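Local coordinates for Crov588 (Cafeteriavirus, PDB 6NYR), which is of unknown function but folds into a ring-like leucine-rich-repeat solenoid built from FNIP repeats, a shape that may serve as a binding scaffold, at residues G369-Q374 against G391-Q396; N395-E400 against F416-I421; L410-N415 against V430-G435; C436-E441 against L454-C459. One frame throughout, in Å; residues are numbered along the deposited sequence.

Contact 1: residues G369-Q374 against G391-Q396; sequences GDDFNQ and GCEFNQ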
loop_
_atom_site.group_PDB
_atom_site.type_symbol
_atom_site.label_atom_id
_atom_site.label_comp_id
_atom_site.label_asym_id
_atom_site.label_seq_id
_atom_site.Cartn_x
_atom_site.Cartn_y
_atom_site.Cartn_z
ATOM N N GLY A 369 2.792 22.329 6.061
ATOM C CA GLY A 369 3.124 22.085 4.677
ATOM C C GLY A 369 4.505 22.593 4.302
ATOM O O GLY A 369 5.329 22.946 5.146
ATOM N N ASP A 370 4.748 22.626 2.992
ATOM C CA ASP A 370 6.066 22.971 2.476
ATOM C C ASP A 370 6.587 24.279 3.062
ATOM O O ASP A 370 7.713 24.343 3.568
ATOM C CB ASP A 370 6.020 23.074 0.949
ATOM C CG ASP A 370 5.929 21.728 0.266
ATOM O OD1 ASP A 370 6.000 20.691 0.958
ATOM O OD2 ASP A 370 5.816 21.712 -0.977
ATOM N N ASP A 371 5.783 25.340 2.992
ATOM C CA ASP A 371 6.323 26.688 3.099
ATOM C C ASP A 371 6.340 27.259 4.509
ATOM O O ASP A 371 7.015 28.271 4.735
ATOM C CB ASP A 371 5.530 27.647 2.201
ATOM C CG ASP A 371 5.892 27.510 0.741
ATOM O OD1 ASP A 371 6.795 26.706 0.423
ATOM O OD2 ASP A 371 5.267 28.204 -0.093
ATOM N N PHE A 372 5.602 26.676 5.452
ATOM C CA PHE A 372 5.526 27.281 6.773
ATOM C C PHE A 372 6.923 27.485 7.351
ATOM O O PHE A 372 7.716 26.544 7.449
ATOM C CB PHE A 372 4.709 26.441 7.745
ATOM C CG PHE A 372 4.587 27.075 9.097
ATOM C CD1 PHE A 372 3.713 28.134 9.296
ATOM C CD2 PHE A 372 5.368 26.644 10.157
ATOM C CE1 PHE A 372 3.603 28.732 10.536
ATOM C CE2 PHE A 372 5.258 27.245 11.401
ATOM C CZ PHE A 372 4.375 28.289 11.585
ATOM N N ASN A 373 7.201 28.714 7.784
ATOM C CA ASN A 373 8.531 29.082 8.253
ATOM C C ASN A 373 8.443 30.345 9.097
ATOM O O ASN A 373 9.100 31.346 8.799
ATOM C CB ASN A 373 9.458 29.277 7.053
ATOM C CG ASN A 373 10.908 29.389 7.447
ATOM O OD1 ASN A 373 11.319 28.918 8.505
ATOM N ND2 ASN A 373 11.699 30.021 6.591
ATOM N N GLN A 374 7.627 30.307 10.145
ATOM C CA GLN A 374 7.486 31.414 11.076
ATOM C C GLN A 374 7.973 30.974 12.449
ATOM O O GLN A 374 7.965 29.781 12.773
ATOM C CB GLN A 374 6.038 31.891 11.184
ATOM C CG GLN A 374 5.419 32.268 9.862
ATOM C CD GLN A 374 6.088 33.470 9.225
ATOM O OE1 GLN A 374 6.526 34.393 9.911
ATOM N NE2 GLN A 374 6.181 33.457 7.904
ATOM N N GLY A 391 7.214 20.935 7.639
ATOM C CA GLY A 391 7.473 20.774 6.222
ATOM C C GLY A 391 8.896 21.136 5.830
ATOM O O GLY A 391 9.786 21.300 6.666
ATOM N N CYS A 392 9.100 21.282 4.513
ATOM C CA CYS A 392 10.459 21.375 3.996
ATOM C C CYS A 392 11.154 22.651 4.447
ATOM O O CYS A 392 12.362 22.648 4.710
ATOM C CB CYS A 392 10.475 21.353 2.467
ATOM S SG CYS A 392 9.357 20.204 1.671
ATOM N N GLU A 393 10.421 23.759 4.504
ATOM C CA GLU A 393 11.058 25.065 4.598
ATOM C C GLU A 393 11.097 25.632 6.012
ATOM O O GLU A 393 11.746 26.666 6.222
ATOM C CB GLU A 393 10.350 26.056 3.657
ATOM C CG GLU A 393 10.286 25.561 2.211
ATOM C CD GLU A 393 10.554 26.647 1.186
ATOM O OE1 GLU A 393 11.153 27.685 1.543
ATOM O OE2 GLU A 393 10.159 26.459 0.015
ATOM N N PHE A 394 10.472 24.977 6.987
ATOM C CA PHE A 394 10.595 25.451 8.356
ATOM C C PHE A 394 12.053 25.372 8.800
ATOM O O PHE A 394 12.686 24.314 8.722
ATOM C CB PHE A 394 9.729 24.642 9.309
ATOM C CG PHE A 394 9.796 25.134 10.726
ATOM C CD1 PHE A 394 9.079 26.255 11.114
ATOM C CD2 PHE A 394 10.589 24.496 11.660
ATOM C CE1 PHE A 394 9.140 26.721 12.414
ATOM C CE2 PHE A 394 10.655 24.958 12.967
ATOM C CZ PHE A 394 9.930 26.069 13.342
ATOM N N ASN A 395 12.583 26.498 9.274
ATOM C CA ASN A 395 13.978 26.580 9.691
ATOM C C ASN A 395 14.137 27.728 10.678
ATOM O O ASN A 395 15.019 28.578 10.518
ATOM C CB ASN A 395 14.876 26.764 8.468
ATOM C CG ASN A 395 16.341 26.595 8.792
ATOM O OD1 ASN A 395 16.701 26.012 9.816
ATOM N ND2 ASN A 395 17.201 27.097 7.913
ATOM N N GLN A 396 13.292 27.749 11.705
ATOM C CA GLN A 396 13.320 28.774 12.735
ATOM C C GLN A 396 13.785 28.170 14.053
ATOM O O GLN A 396 13.668 26.963 14.287
ATOM C CB GLN A 396 11.936 29.406 12.925
ATOM C CG GLN A 396 11.369 30.067 11.685
ATOM C CD GLN A 396 12.259 31.163 11.144
ATOM O OE1 GLN A 396 12.828 31.949 11.903
ATOM N NE2 GLN A 396 12.400 31.213 9.827
#
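Asn373 reaches across to 391-396. Its CB sits 3.6 Å from Glu393 O, and CG passes that same carbonyl before the amide ends among the donors of the next coil. OD1 takes two hydrogen bonds, from the backbone N of Asn395 at 2.8 Å and from NE2 of Gln396 at 2.9 Å. The donors arrive from opposite faces of the amide plane, each well out of it, the Gln396 bond being the straighter (161° at the hydrogen). Asn373 ND2 lies 3.4 Å from Glu393 O, at an angle too poor for a hydrogen bond. Because Gln396 bends at chi2 (-58°), its chain crosses Asn373 at about a right angle and brings NE2 up to the oxygen. This double grip should hold the Asn373 amide in one rotation. Asn351, one coil back, accepts from the N of Asn373 in the same way.

Nearer the start, Glu393 N donates to Asp370 O at 2.9 Å. Beside it the carboxylates of Asp371 and Glu393 run side by side, OD1 to OE2 3.4 Å, an acidic pair that probably raises the proton affinity of one or both. Beneath, Phe372 and Phe394 lie alongside each other, CD2 to CD1 3.9 Å, while Gln374 O comes to the edge of the Phe394 ring at CE1. Such an asparagine ladder above a phenylalanine row is typical of stacked FNIP coils in a leucine-rich-repeat solenoid.

Contact 2: residues N395-E400 against F416-I421; sequences NQEIAE and FNQKII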
loop_
_atom_site.group_PDB
_atom_site.type_symbol
_atom_site.label_atom_id
_atom_site.label_comp_id
_atom_site.label_asym_id
_atom_site.label_seq_id
_atom_site.Cartn_x
_atom_site.Cartn_y
_atom_site.Cartn_z
ATOM N N ASN A 395 12.583 26.498 9.274
ATOM C CA ASN A 395 13.978 26.580 9.691
ATOM C C ASN A 395 14.137 27.728 10.678
ATOM O O ASN A 395 15.019 28.578 10.518
ATOM C CB ASN A 395 14.876 26.764 8.468
ATOM C CG ASN A 395 16.341 26.595 8.792
ATOM O OD1 ASN A 395 16.701 26.012 9.816
ATOM N ND2 ASN A 395 17.201 27.097 7.913
ATOM N N GLN A 396 13.292 27.749 11.705
ATOM C CA GLN A 396 13.320 28.774 12.735
ATOM C C GLN A 396 13.785 28.170 14.053
ATOM O O GLN A 396 13.668 26.963 14.287
ATOM C CB GLN A 396 11.936 29.406 12.925
ATOM C CG GLN A 396 11.369 30.067 11.685
ATOM C CD GLN A 396 12.259 31.163 11.144
ATOM O OE1 GLN A 396 12.828 31.949 11.903
ATOM N NE2 GLN A 396 12.400 31.213 9.827
ATOM N N GLU A 397 14.325 29.027 14.915
ATOM C CA GLU A 397 14.789 28.577 16.218
ATOM C C GLU A 397 13.611 28.119 17.069
ATOM O O GLU A 397 12.527 28.705 17.030
ATOM C CB GLU A 397 15.549 29.694 16.929
ATOM C CG GLU A 397 16.893 30.026 16.310
ATOM C CD GLU A 397 17.653 31.059 17.114
ATOM O OE1 GLU A 397 17.004 31.946 17.707
ATOM O OE2 GLU A 397 18.900 30.974 17.166
ATOM N N ILE A 398 13.839 27.071 17.855
ATOM C CA ILE A 398 12.842 26.524 18.771
ATOM C C ILE A 398 13.396 26.722 20.174
ATOM O O ILE A 398 14.335 26.027 20.583
ATOM C CB ILE A 398 12.546 25.046 18.488
ATOM C CG1 ILE A 398 12.206 24.860 17.007
ATOM C CG2 ILE A 398 11.401 24.554 19.361
ATOM C CD1 ILE A 398 11.851 23.441 16.627
ATOM N N ALA A 399 12.813 27.658 20.914
ATOM C CA ALA A 399 13.321 28.043 22.220
ATOM C C ALA A 399 12.732 27.125 23.291
ATOM O O ALA A 399 12.038 26.150 22.996
ATOM C CB ALA A 399 13.019 29.516 22.490
ATOM N N GLU A 400 12.992 27.446 24.556
ATOM C CA GLU A 400 12.742 26.508 25.636
ATOM C C GLU A 400 11.292 26.069 25.764
ATOM O O GLU A 400 10.973 24.900 25.527
ATOM C CB GLU A 400 13.197 27.116 26.973
ATOM C CG GLU A 400 14.692 27.072 27.217
ATOM C CD GLU A 400 15.063 27.482 28.628
ATOM O OE1 GLU A 400 14.321 27.124 29.567
ATOM O OE2 GLU A 400 16.093 28.163 28.802
ATOM N N PHE A 416 15.372 22.184 8.200
ATOM C CA PHE A 416 15.640 22.558 9.581
ATOM C C PHE A 416 17.101 22.280 9.920
ATOM O O PHE A 416 17.575 21.147 9.789
ATOM C CB PHE A 416 14.734 21.808 10.548
ATOM C CG PHE A 416 14.935 22.219 11.978
ATOM C CD1 PHE A 416 14.215 23.272 12.512
ATOM C CD2 PHE A 416 15.870 21.577 12.776
ATOM C CE1 PHE A 416 14.407 23.667 13.821
ATOM C CE2 PHE A 416 16.067 21.965 14.081
ATOM C CZ PHE A 416 15.336 23.013 14.608
ATOM N N ASN A 417 17.807 23.312 10.371
ATOM C CA ASN A 417 19.205 23.177 10.760
ATOM C C ASN A 417 19.554 24.255 11.783
ATOM O O ASN A 417 20.541 24.981 11.646
ATOM C CB ASN A 417 20.118 23.262 9.537
ATOM C CG ASN A 417 21.564 22.941 9.865
ATOM O OD1 ASN A 417 21.853 22.232 10.833
ATOM N ND2 ASN A 417 22.483 23.469 9.066
ATOM N N GLN A 418 18.748 24.365 12.830
ATOM C CA GLN A 418 19.023 25.272 13.934
ATOM C C GLN A 418 19.558 24.475 15.117
ATOM O O GLN A 418 19.356 23.262 15.222
ATOM C CB GLN A 418 17.767 26.043 14.352
ATOM C CG GLN A 418 17.128 26.860 13.246
ATOM C CD GLN A 418 18.070 27.894 12.661
ATOM O OE1 GLN A 418 18.898 28.472 13.367
ATOM N NE2 GLN A 418 17.955 28.120 11.360
ATOM N N LYS A 419 20.243 25.173 16.018
ATOM C CA LYS A 419 20.790 24.507 17.187
ATOM C C LYS A 419 19.640 24.067 18.090
ATOM O O LYS A 419 18.591 24.714 18.155
ATOM C CB LYS A 419 21.713 25.434 17.969
ATOM C CG LYS A 419 22.874 26.067 17.209
ATOM C CD LYS A 419 23.790 26.760 18.232
ATOM C CE LYS A 419 24.611 27.911 17.654
ATOM N NZ LYS A 419 25.658 27.517 16.678
ATOM N N ILE A 420 19.842 22.961 18.798
ATOM C CA ILE A 420 18.867 22.452 19.760
ATOM C C ILE A 420 19.590 22.322 21.091
ATOM O O ILE A 420 20.506 21.500 21.231
ATOM C CB ILE A 420 18.251 21.118 19.326
ATOM C CG1 ILE A 420 17.614 21.280 17.946
ATOM C CG2 ILE A 420 17.234 20.635 20.343
ATOM C CD1 ILE A 420 16.789 20.101 17.504
ATOM N N ILE A 421 19.182 23.121 22.075
ATOM C CA ILE A 421 19.861 23.108 23.363
ATOM C C ILE A 421 18.950 22.482 24.411
ATOM O O ILE A 421 17.861 21.995 24.090
ATOM C CB ILE A 421 20.272 24.533 23.774
ATOM C CG1 ILE A 421 19.043 25.433 23.916
ATOM C CG2 ILE A 421 21.214 25.131 22.730
ATOM C CD1 ILE A 421 19.341 26.794 24.532
#
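A chi1 of -169° in Asn395 sets CG opposite its own N and carries the amide toward 416-421, and Gln418, folded at chi2 (-59°), turns its own amide back to meet it. The two side chains cross at about a right angle with their amide planes 44° apart. Asn395 OD1 receives NE2 of Gln418 at 2.9 Å and the backbone N of Asn417 at 3.0 Å, one donor over each face of the carbonyl plane; the Asn417 bond is slightly the straighter. NE2 of Gln418 also makes a weak bond to Asn395 O at 3.1 Å, so this one amide nitrogen spans both the side chain and the main chain of Asn395.

The pattern is a rung of the asparagine ladder that runs between consecutive coils of the leucine-rich-repeat solenoid, and it is passed on when Asn417 OD1 takes the backbone N of Asn439 and NE2 of Gln440.

Below the amides the contact turns apolar. Ile398 lays CD1 against the Phe416 ring, 3.8 Å from CE1, and the same CE1 lies 3.4 Å from Gln396 O. Ile398 also touches Leu403 and Val424. Gln418 CG rests 3.6 Å from Gln396 O, while its OE1 passes the CG of Glu397, whose chain stays extended at the surface.

Contact 3: residues L410-N415 against V430-G435; sequences LELGHN and VHLSFG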
loop_
_atom_site.group_PDB
_atom_site.type_symbol
_atom_site.label_atom_id
_atom_site.label_comp_id
_atom_site.label_asym_id
_atom_site.label_seq_id
_atom_site.Cartn_x
_atom_site.Cartn_y
_atom_site.Cartn_z
ATOM N N LEU A 410 7.976 14.154 17.163
ATOM C CA LEU A 410 8.438 15.364 16.500
ATOM C C LEU A 410 9.196 14.976 15.238
ATOM O O LEU A 410 10.172 14.220 15.299
ATOM C CB LEU A 410 9.321 16.205 17.421
ATOM C CG LEU A 410 9.859 17.473 16.757
ATOM C CD1 LEU A 410 8.701 18.312 16.225
ATOM C CD2 LEU A 410 10.700 18.279 17.725
ATOM N N GLU A 411 8.737 15.487 14.100
ATOM C CA GLU A 411 9.400 15.310 12.815
ATOM C C GLU A 411 9.798 16.681 12.285
ATOM O O GLU A 411 8.932 17.528 12.040
ATOM C CB GLU A 411 8.478 14.588 11.831
ATOM C CG GLU A 411 8.978 14.534 10.400
ATOM C CD GLU A 411 8.039 13.761 9.489
ATOM O OE1 GLU A 411 6.929 13.402 9.942
ATOM O OE2 GLU A 411 8.412 13.505 8.327
ATOM N N LEU A 412 11.099 16.898 12.118
ATOM C CA LEU A 412 11.616 18.119 11.522
ATOM C C LEU A 412 11.884 17.885 10.035
ATOM O O LEU A 412 12.261 16.790 9.613
ATOM C CB LEU A 412 12.905 18.589 12.196
ATOM C CG LEU A 412 12.934 19.243 13.573
ATOM C CD1 LEU A 412 11.799 20.267 13.709
ATOM C CD2 LEU A 412 12.893 18.238 14.708
ATOM N N GLY A 413 11.685 18.935 9.239
ATOM C CA GLY A 413 11.655 18.821 7.795
ATOM C C GLY A 413 12.998 19.056 7.125
ATOM O O GLY A 413 14.039 19.209 7.766
ATOM N N HIS A 414 12.952 19.101 5.789
ATOM C CA HIS A 414 14.159 19.126 4.968
ATOM C C HIS A 414 15.162 20.177 5.425
ATOM O O HIS A 414 16.352 19.885 5.585
ATOM C CB HIS A 414 13.772 19.362 3.504
ATOM C CG HIS A 414 14.887 19.128 2.533
ATOM N ND1 HIS A 414 15.836 20.084 2.239
ATOM C CD2 HIS A 414 15.202 18.043 1.788
ATOM C CE1 HIS A 414 16.687 19.597 1.355
ATOM N NE2 HIS A 414 16.326 18.360 1.065
ATOM N N ASN A 415 14.711 21.417 5.608
ATOM C CA ASN A 415 15.647 22.519 5.775
ATOM C C ASN A 415 16.011 22.820 7.222
ATOM O O ASN A 415 16.887 23.660 7.454
ATOM C CB ASN A 415 15.084 23.811 5.155
ATOM C CG ASN A 415 14.998 23.752 3.648
ATOM O OD1 ASN A 415 15.486 22.808 3.020
ATOM N ND2 ASN A 415 14.385 24.768 3.052
ATOM N N VAL A 430 8.975 10.532 22.397
ATOM C CA VAL A 430 9.272 9.145 22.087
ATOM C C VAL A 430 9.943 9.006 20.725
ATOM O O VAL A 430 10.887 8.226 20.573
ATOM C CB VAL A 430 7.985 8.292 22.157
ATOM C CG1 VAL A 430 8.270 6.847 21.779
ATOM C CG2 VAL A 430 7.370 8.374 23.547
ATOM N N HIS A 431 9.473 9.753 19.728
ATOM C CA HIS A 431 9.990 9.671 18.369
ATOM C C HIS A 431 10.534 11.027 17.945
ATOM O O HIS A 431 9.814 12.032 17.992
ATOM C CB HIS A 431 8.905 9.219 17.383
ATOM C CG HIS A 431 8.618 7.752 17.426
ATOM N ND1 HIS A 431 7.791 7.183 18.371
ATOM C CD2 HIS A 431 9.048 6.736 16.640
ATOM C CE1 HIS A 431 7.724 5.880 18.165
ATOM N NE2 HIS A 431 8.481 5.583 17.125
ATOM N N LEU A 432 11.794 11.051 17.526
ATOM C CA LEU A 432 12.431 12.265 17.035
ATOM C C LEU A 432 13.091 11.962 15.699
ATOM O O LEU A 432 13.883 11.020 15.592
ATOM C CB LEU A 432 13.463 12.794 18.032
ATOM C CG LEU A 432 14.223 14.037 17.567
ATOM C CD1 LEU A 432 13.241 15.122 17.136
ATOM C CD2 LEU A 432 15.149 14.550 18.652
ATOM N N SER A 433 12.774 12.765 14.691
ATOM C CA SER A 433 13.231 12.526 13.328
ATOM C C SER A 433 13.749 13.832 12.752
ATOM O O SER A 433 13.014 14.824 12.696
ATOM C CB SER A 433 12.098 11.958 12.470
ATOM O OG SER A 433 12.562 11.592 11.184
ATOM N N PHE A 434 15.014 13.831 12.336
ATOM C CA PHE A 434 15.635 14.988 11.707
ATOM C C PHE A 434 15.649 14.823 10.192
ATOM O O PHE A 434 15.858 13.720 9.679
ATOM C CB PHE A 434 17.071 15.193 12.202
ATOM C CG PHE A 434 17.163 15.695 13.609
ATOM C CD1 PHE A 434 16.891 17.020 13.902
ATOM C CD2 PHE A 434 17.533 14.846 14.640
ATOM C CE1 PHE A 434 16.977 17.486 15.193
ATOM C CE2 PHE A 434 17.620 15.308 15.934
ATOM C CZ PHE A 434 17.342 16.627 16.213
ATOM N N GLY A 435 15.449 15.933 9.486
ATOM C CA GLY A 435 15.392 15.928 8.043
ATOM C C GLY A 435 16.764 16.020 7.400
ATOM O O GLY A 435 17.807 15.833 8.029
HETATM O O HOH W 1 16.130 18.914 9.269
#
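Leu412 N gives its hydrogen to Ser433 O at 2.9 Å, almost straight at 171°, and Leu410 N does the same to His431 O, also at 2.9 Å. The return bond, Ser433 N to Leu410 O, is more bent, 144° at the hydrogen. Together they zip the two segments in parallel register, Leu410 beside Leu432 and Glu411 beside Ser433, with end-to-end directions only 12° apart.

Side chains alternate across this ribbon. Leu410 and Leu432 point the same way and lie side by side, each with CG anti to its backbone N, and Leu432 CD1 fits against CB of Leu410 at 4.1 Å. Leu412 turns its CD2 to that same methyl at 4.0 Å and also approaches CE1 of the Phe434 ring, so Leu432 CD1 is shared by two leucines of the preceding coil. On the other face Glu411 and Ser433 stand next to each other; Glu411 OE1 is bonded to Tyr409 OH, and Ser433 OG to the hydroxyl of Ser455.

These are adjacent parallel strands lining the inner circumference of the leucine-rich-repeat ring, their leucines facing the core of the coil and Glu411 and Ser433 facing away from it. Past the strands the ladder of direct bonds gives way to water: one molecule donates to Gly413 O at 2.6 Å and accepts weakly from Gly435 N. Gly435 CA packs close to Gly413 O, a CA-H...O contact. Beyond Gly413, His414 ND1 bonds OD1 of its neighbour Asn415, which lies in the plane of the imidazole.

Contact 4: residues C436-E441 against L454-C459; sequences CKFNQE and LSFGHC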
loop_
_atom_site.group_PDB
_atom_site.type_symbol
_atom_site.label_atom_id
_atom_site.label_comp_id
_atom_site.label_asym_id
_atom_site.label_seq_id
_atom_site.Cartn_x
_atom_site.Cartn_y
_atom_site.Cartn_z
ATOM N N CYS A 436 16.746 16.326 6.100
ATOM C CA CYS A 436 17.963 16.291 5.294
ATOM C C CYS A 436 19.074 17.131 5.913
ATOM O O CYS A 436 20.180 16.633 6.154
ATOM C CB CYS A 436 17.642 16.777 3.875
ATOM S SG CYS A 436 19.039 16.848 2.730
ATOM N N LYS A 437 18.795 18.402 6.187
ATOM C CA LYS A 437 19.848 19.378 6.413
ATOM C C LYS A 437 20.345 19.478 7.851
ATOM O O LYS A 437 21.362 20.143 8.084
ATOM C CB LYS A 437 19.379 20.772 5.979
ATOM C CG LYS A 437 19.213 21.022 4.492
ATOM C CD LYS A 437 20.583 21.009 3.828
ATOM C CE LYS A 437 20.542 21.663 2.463
ATOM N NZ LYS A 437 20.554 23.159 2.682
ATOM N N PHE A 438 19.678 18.863 8.823
ATOM C CA PHE A 438 20.095 19.059 10.205
ATOM C C PHE A 438 21.518 18.552 10.411
ATOM O O PHE A 438 21.841 17.409 10.072
ATOM C CB PHE A 438 19.159 18.347 11.175
ATOM C CG PHE A 438 19.570 18.499 12.614
ATOM C CD1 PHE A 438 19.227 19.636 13.328
ATOM C CD2 PHE A 438 20.317 17.518 13.244
ATOM C CE1 PHE A 438 19.606 19.781 14.647
ATOM C CE2 PHE A 438 20.699 17.661 14.564
ATOM C CZ PHE A 438 20.345 18.790 15.265
ATOM N N ASN A 439 22.366 19.408 10.982
ATOM C CA ASN A 439 23.772 19.086 11.192
ATOM C C ASN A 439 24.371 20.006 12.250
ATOM O O ASN A 439 25.380 20.673 12.002
ATOM C CB ASN A 439 24.541 19.206 9.875
ATOM C CG ASN A 439 25.945 18.655 9.968
ATOM O OD1 ASN A 439 26.263 17.888 10.875
ATOM N ND2 ASN A 439 26.798 19.046 9.033
ATOM N N GLN A 440 23.749 20.055 13.424
ATOM C CA GLN A 440 24.243 20.812 14.563
ATOM C C GLN A 440 24.655 19.847 15.669
ATOM O O GLN A 440 24.177 18.714 15.752
ATOM C CB GLN A 440 23.183 21.786 15.086
ATOM C CG GLN A 440 22.631 22.742 14.045
ATOM C CD GLN A 440 23.667 23.729 13.542
ATOM O OE1 GLN A 440 24.639 24.039 14.235
ATOM N NE2 GLN A 440 23.463 24.232 12.331
ATOM N N GLU A 441 25.554 20.316 16.529
ATOM C CA GLU A 441 26.035 19.485 17.625
ATOM C C GLU A 441 24.888 19.134 18.565
ATOM O O GLU A 441 23.990 19.946 18.809
ATOM C CB GLU A 441 27.131 20.207 18.405
ATOM C CG GLU A 441 28.476 20.280 17.704
ATOM C CD GLU A 441 29.512 21.038 18.519
ATOM O OE1 GLU A 441 29.464 20.961 19.767
ATOM O OE2 GLU A 441 30.359 21.728 17.914
ATOM N N LEU A 454 15.280 7.479 17.329
ATOM C CA LEU A 454 16.020 8.635 16.835
ATOM C C LEU A 454 16.578 8.304 15.462
ATOM O O LEU A 454 17.233 7.272 15.286
ATOM C CB LEU A 454 17.150 9.019 17.794
ATOM C CG LEU A 454 18.093 10.136 17.355
ATOM C CD1 LEU A 454 17.360 11.445 17.146
ATOM C CD2 LEU A 454 19.211 10.302 18.383
ATOM N N SER A 455 16.328 9.181 14.494
ATOM C CA SER A 455 16.834 9.003 13.141
ATOM C C SER A 455 17.320 10.343 12.616
ATOM O O SER A 455 16.688 11.377 12.852
ATOM C CB SER A 455 15.763 8.428 12.210
ATOM O OG SER A 455 14.827 9.422 11.844
ATOM N N PHE A 456 18.434 10.312 11.889
ATOM C CA PHE A 456 19.041 11.500 11.314
ATOM C C PHE A 456 18.965 11.447 9.795
ATOM O O PHE A 456 18.873 10.376 9.189
ATOM C CB PHE A 456 20.506 11.639 11.752
ATOM C CG PHE A 456 20.680 11.948 13.209
ATOM C CD1 PHE A 456 20.761 10.929 14.142
ATOM C CD2 PHE A 456 20.783 13.258 13.646
ATOM C CE1 PHE A 456 20.927 11.215 15.488
ATOM C CE2 PHE A 456 20.950 13.547 14.982
ATOM C CZ PHE A 456 21.020 12.524 15.904
ATOM N N GLY A 457 19.015 12.628 9.184
ATOM C CA GLY A 457 18.927 12.765 7.747
ATOM C C GLY A 457 20.279 12.776 7.062
ATOM O O GLY A 457 21.304 12.403 7.637
ATOM N N HIS A 458 20.275 13.246 5.812
ATOM C CA HIS A 458 21.449 13.113 4.956
ATOM C C HIS A 458 22.675 13.778 5.562
ATOM O O HIS A 458 23.775 13.211 5.518
ATOM C CB HIS A 458 21.150 13.716 3.582
ATOM C CG HIS A 458 22.217 13.470 2.561
ATOM N ND1 HIS A 458 22.092 12.524 1.566
ATOM C CD2 HIS A 458 23.422 14.058 2.371
ATOM C CE1 HIS A 458 23.175 12.539 0.809
ATOM N NE2 HIS A 458 23.999 13.460 1.278
ATOM N N CYS A 459 22.511 14.961 6.156
ATOM C CA CYS A 459 23.657 15.816 6.422
ATOM C C CYS A 459 24.293 15.611 7.791
ATOM O O CYS A 459 25.466 15.962 7.966
ATOM C CB CYS A 459 23.263 17.295 6.307
ATOM S SG CYS A 459 22.840 17.876 4.654
HETATM O O HOH W 2 20.082 15.268 9.009
#
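Cys459 lays its thiol over the backbone of 436-441, with CB and SG 3.2 and 3.3 Å from Cys436 O and SG against Lys437 CA. SG stands anti to the carbonyl carbon of its own residue (chi1 -68°), which leaves it alongside the aliphatic part of Lys437, where CD lies 3.9 Å away. The backbone N of Cys459 donates to Cys436 O at 2.9 Å. Cys436 SG turns instead to CB of His458; the SG atoms of Cys436 and Cys459 stay 4.4 Å apart, in van der Waals packing and with no disulfide between them.

On the interior side CE2 of Phe438 meets the edge of the Phe456 ring at its CE2, 4.1 Å away, the side chains crossing at a slant. Phe438 is also stacked on Phe434. A water joins the loops between these levels, apparently donating to Phe438 O and accepting a weak bond from Gly457 N. Asn439 lies over Cys459 O, but its OD1 is directed on to the N of Asn461 and NE2 of Gln462. A backbone bond between loops, phenylalanines packed within and an asparagine passed to the next coil are consistent with the turn after the strand in this FNIP-repeat, leucine-rich solenoid.

In the fold
All four contacts join one coil of the solenoid to the next, and they differ by where along the coil they fall. Contacts 1, 3 and 4 are partly buried, contact 3 the most: it lies on the strands, nearest the centre of the ring, held by parallel backbone bonds over leucines. Contacts 1 and 4 cover the turn just after the strand, where a single backbone bond sits above packed phenylalanines; contact 1 adds the asparagine grip, whereas in contact 4 the loops meet through Cys459 and a water, and its asparagine bonds onward to the following coil. Contact 2, further out, lies at the surface, dominated by side-chain amides. Contacts 1 and 2 share Asn395 and Gln396.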